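Local coordinates for dual specificity protein phosphatase 12 (Homo sapiens, PDB 4KI9) that removes phosphate from phosphotyrosine as well as from phosphoserine and phosphothreonine residues of proteins, acting through its dual specificity phosphatase catalytic domain, at residues 29-34 with 52-57. The protein carries 2 engineered substitutions. Numbering follows the deposited sequence.
Sequences AVLTVD and LFVPAL
L31 and T32 pair with L52 and F53 in the parallel edge of the dual specificity phosphatase sheet, where strand 50-55, outermost in this chain, lies against strand 27-34. Backbone bonds set the register. T32 N gives to L52 O, and V54 N reaches T32 O at 2.8 Å in a nearly straight bond (174° at the hydrogen); D34 N to V54 O is weak. Farther along 52-57, A56 N finds D34 O at 3.0 Å, though from well above the carbonyl plane.

Branched apolar residues fill the face turned to helices 68-80 and 95-108. L31 and L52 run alongside each other, CD1 of L31 4.0 Å from CD2 of L52, while L31 CD2 meets V54 CG2 at 4.2 Å. With L31 cut back to an alanine, L52 and V54 would probably lose this neighbour and a gap would open toward A71. V33 directs CG2 anti to its backbone N, which brings it to the small CB of A56.

On the other face T32 suits a mixed setting: OG1 is hydrogen-bonded to H88 NE2, and CG2 packs 3.9 Å from F53 CD2. D34 and A56 border the phosphate-binding end, A56 O accepting a bond from substrate-binding R95. The F53 ring reaches across to strand 27-34, CE2 lying 3.4 Å from D34 O, and has its own-strand P55 N over the centre of one face.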
ATOM      1  N   ALA A  29      -6.512 -12.379   2.704  1.00 21.67           N
ATOM      2  CA  ALA A  29      -6.690 -11.223   1.831  1.00 16.62           C
ATOM      3  C   ALA A  29      -5.327 -10.735   1.370  1.00 22.22           C
ATOM      4  O   ALA A  29      -4.442 -10.477   2.185  1.00 20.88           O
ATOM      5  CB  ALA A  29      -7.462 -10.115   2.539  1.00 14.87           C
ATOM      6  N   VAL A  30      -5.142 -10.626   0.058  1.00 20.54           N
ATOM      7  CA  VAL A  30      -3.837 -10.269  -0.475  1.00 21.11           C
ATOM      8  C   VAL A  30      -3.951  -9.133  -1.465  1.00 21.77           C
ATOM      9  O   VAL A  30      -4.673  -9.237  -2.460  1.00 19.76           O
ATOM     10  CB  VAL A  30      -3.144 -11.478  -1.153  1.00 22.53           C
ATOM     11  CG1 VAL A  30      -1.820 -11.040  -1.794  1.00 20.42           C
ATOM     12  CG2 VAL A  30      -2.904 -12.601  -0.139  1.00 23.76           C
ATOM     13  N   LEU A  31      -3.259  -8.038  -1.171  1.00 15.73           N
ATOM     14  CA  LEU A  31      -3.197  -6.917  -2.090  1.00 19.44           C
ATOM     15  C   LEU A  31      -1.848  -6.973  -2.769  1.00 21.16           C
ATOM     16  O   LEU A  31      -0.809  -6.805  -2.127  1.00 19.49           O
ATOM     17  CB  LEU A  31      -3.358  -5.586  -1.352  1.00 15.66           C
ATOM     18  CG  LEU A  31      -3.628  -4.343  -2.224  1.00 19.25           C
ATOM     19  CD1 LEU A  31      -4.162  -3.229  -1.333  1.00 21.03           C
ATOM     20  CD2 LEU A  31      -2.384  -3.835  -2.953  1.00 18.65           C
ATOM     21  N   THR A  32      -1.877  -7.217  -4.070  1.00 21.17           N
ATOM     22  CA  THR A  32      -0.683  -7.192  -4.902  1.00 20.95           C
ATOM     23  C   THR A  32      -0.551  -5.819  -5.569  1.00 22.31           C
ATOM     24  O   THR A  32      -1.446  -5.378  -6.287  1.00 18.61           O
ATOM     25  CB  THR A  32      -0.759  -8.274  -5.994  1.00 21.24           C
ATOM     26  OG1 THR A  32      -0.934  -9.565  -5.386  1.00 24.85           O
ATOM     27  CG2 THR A  32       0.491  -8.263  -6.866  1.00 24.97           C
ATOM     28  N   VAL A  33       0.558  -5.132  -5.308  1.00 20.19           N
ATOM     29  CA  VAL A  33       0.855  -3.898  -6.020  1.00 20.04           C
ATOM     30  C   VAL A  33       2.183  -4.110  -6.746  1.00 25.71           C
ATOM     31  O   VAL A  33       3.249  -4.074  -6.144  1.00 26.36           O
ATOM     32  CB  VAL A  33       0.841  -2.652  -5.076  1.00 24.07           C
ATOM     33  CG1 VAL A  33       1.665  -2.900  -3.803  1.00 24.12           C
ATOM     34  CG2 VAL A  33       1.308  -1.401  -5.813  1.00 24.08           C
ATOM     35  N   ASP A  34       2.098  -4.376  -8.046  1.00 26.90           N
ATOM     36  CA  ASP A  34       3.226  -4.914  -8.783  1.00 27.74           C
ATOM     37  C   ASP A  34       2.881  -4.833 -10.261  1.00 28.78           C
ATOM     38  O   ASP A  34       1.781  -4.400 -10.619  1.00 22.52           O
ATOM     39  CB  ASP A  34       3.427  -6.372  -8.368  1.00 24.46           C
ATOM     40  CG  ASP A  34       4.880  -6.816  -8.431  1.00 34.09           C
ATOM     41  OD1 ASP A  34       5.650  -6.239  -9.217  1.00 36.07           O
ATOM     42  OD2 ASP A  34       5.243  -7.761  -7.698  1.00 39.65           O
ATOM     43  N   LEU A  52      -6.840  -8.027  -4.253  1.00 15.53           N
ATOM     44  CA  LEU A  52      -6.915  -6.808  -5.044  1.00 15.78           C
ATOM     45  C   LEU A  52      -5.574  -6.639  -5.747  1.00 19.68           C
ATOM     46  O   LEU A  52      -4.505  -6.634  -5.111  1.00 14.81           O
ATOM     47  CB  LEU A  52      -7.205  -5.588  -4.156  1.00 13.25           C
ATOM     48  CG  LEU A  52      -7.074  -4.247  -4.884  1.00 17.48           C
ATOM     49  CD1 LEU A  52      -8.097  -4.120  -5.996  1.00 20.42           C
ATOM     50  CD2 LEU A  52      -7.185  -3.084  -3.911  1.00 15.17           C
ATOM     51  N   PHE A  53      -5.623  -6.521  -7.062  1.00 15.67           N
ATOM     52  CA  PHE A  53      -4.417  -6.259  -7.828  1.00 19.11           C
ATOM     53  C   PHE A  53      -4.352  -4.792  -8.266  1.00 21.37           C
ATOM     54  O   PHE A  53      -5.265  -4.295  -8.902  1.00 17.52           O
ATOM     55  CB  PHE A  53      -4.357  -7.196  -9.038  1.00 18.58           C
ATOM     56  CG  PHE A  53      -3.242  -6.870  -9.999  1.00 21.43           C
ATOM     57  CD1 PHE A  53      -3.507  -6.640 -11.339  1.00 25.95           C
ATOM     58  CD2 PHE A  53      -1.931  -6.810  -9.559  1.00 18.52           C
ATOM     59  CE1 PHE A  53      -2.480  -6.333 -12.224  1.00 30.86           C
ATOM     60  CE2 PHE A  53      -0.901  -6.497 -10.431  1.00 22.77           C
ATOM     61  CZ  PHE A  53      -1.176  -6.262 -11.770  1.00 26.39           C
ATOM     62  N   VAL A  54      -3.270  -4.107  -7.909  1.00 22.00           N
ATOM     63  CA  VAL A  54      -3.073  -2.710  -8.280  1.00 23.95           C
ATOM     64  C   VAL A  54      -1.843  -2.665  -9.185  1.00 20.03           C
ATOM     65  O   VAL A  54      -0.714  -2.745  -8.703  1.00 19.76           O
ATOM     66  CB  VAL A  54      -2.867  -1.805  -7.029  1.00 18.81           C
ATOM     67  CG1 VAL A  54      -2.483  -0.375  -7.442  1.00 23.14           C
ATOM     68  CG2 VAL A  54      -4.157  -1.791  -6.140  1.00 15.78           C
ATOM     69  N   PRO A  55      -2.063  -2.601 -10.504  1.00 19.34           N
ATOM     70  CA  PRO A  55      -0.942  -2.672 -11.450  1.00 22.29           C
ATOM     71  C   PRO A  55      -0.143  -1.395 -11.378  1.00 24.51           C
ATOM     72  O   PRO A  55      -0.708  -0.312 -11.498  1.00 28.91           O
ATOM     73  CB  PRO A  55      -1.627  -2.822 -12.817  1.00 27.80           C
ATOM     74  CG  PRO A  55      -2.998  -2.245 -12.617  1.00 29.33           C
ATOM     75  CD  PRO A  55      -3.371  -2.570 -11.188  1.00 25.30           C
ATOM     76  N   ALA A  56       1.154  -1.527 -11.147  1.00 21.40           N
ATOM     77  CA  ALA A  56       1.999  -0.367 -10.929  1.00 23.16           C
ATOM     78  C   ALA A  56       3.463  -0.754 -11.055  1.00 27.96           C
ATOM     79  O   ALA A  56       3.887  -1.799 -10.557  1.00 27.89           O
ATOM     80  CB  ALA A  56       1.739   0.222  -9.559  1.00 20.75           C
ATOM     81  N   LEU A  57       4.226   0.098 -11.725  1.00 26.09           N
ATOM     82  CA  LEU A  57       5.665  -0.050 -11.773  1.00 25.52           C
ATOM     83  C   LEU A  57       6.268   0.761 -10.634  1.00 32.14           C
ATOM     84  O   LEU A  57       5.672   1.743 -10.164  1.00 28.87           O
ATOM     85  CB  LEU A  57       6.206   0.442 -13.113  1.00 30.21           C
ATOM     86  CG  LEU A  57       5.748  -0.284 -14.384  1.00 34.56           C
ATOM     87  CD1 LEU A  57       6.205   0.474 -15.626  1.00 37.92           C
ATOM     88  CD2 LEU A  57       6.276  -1.707 -14.422  1.00 36.51           C
TER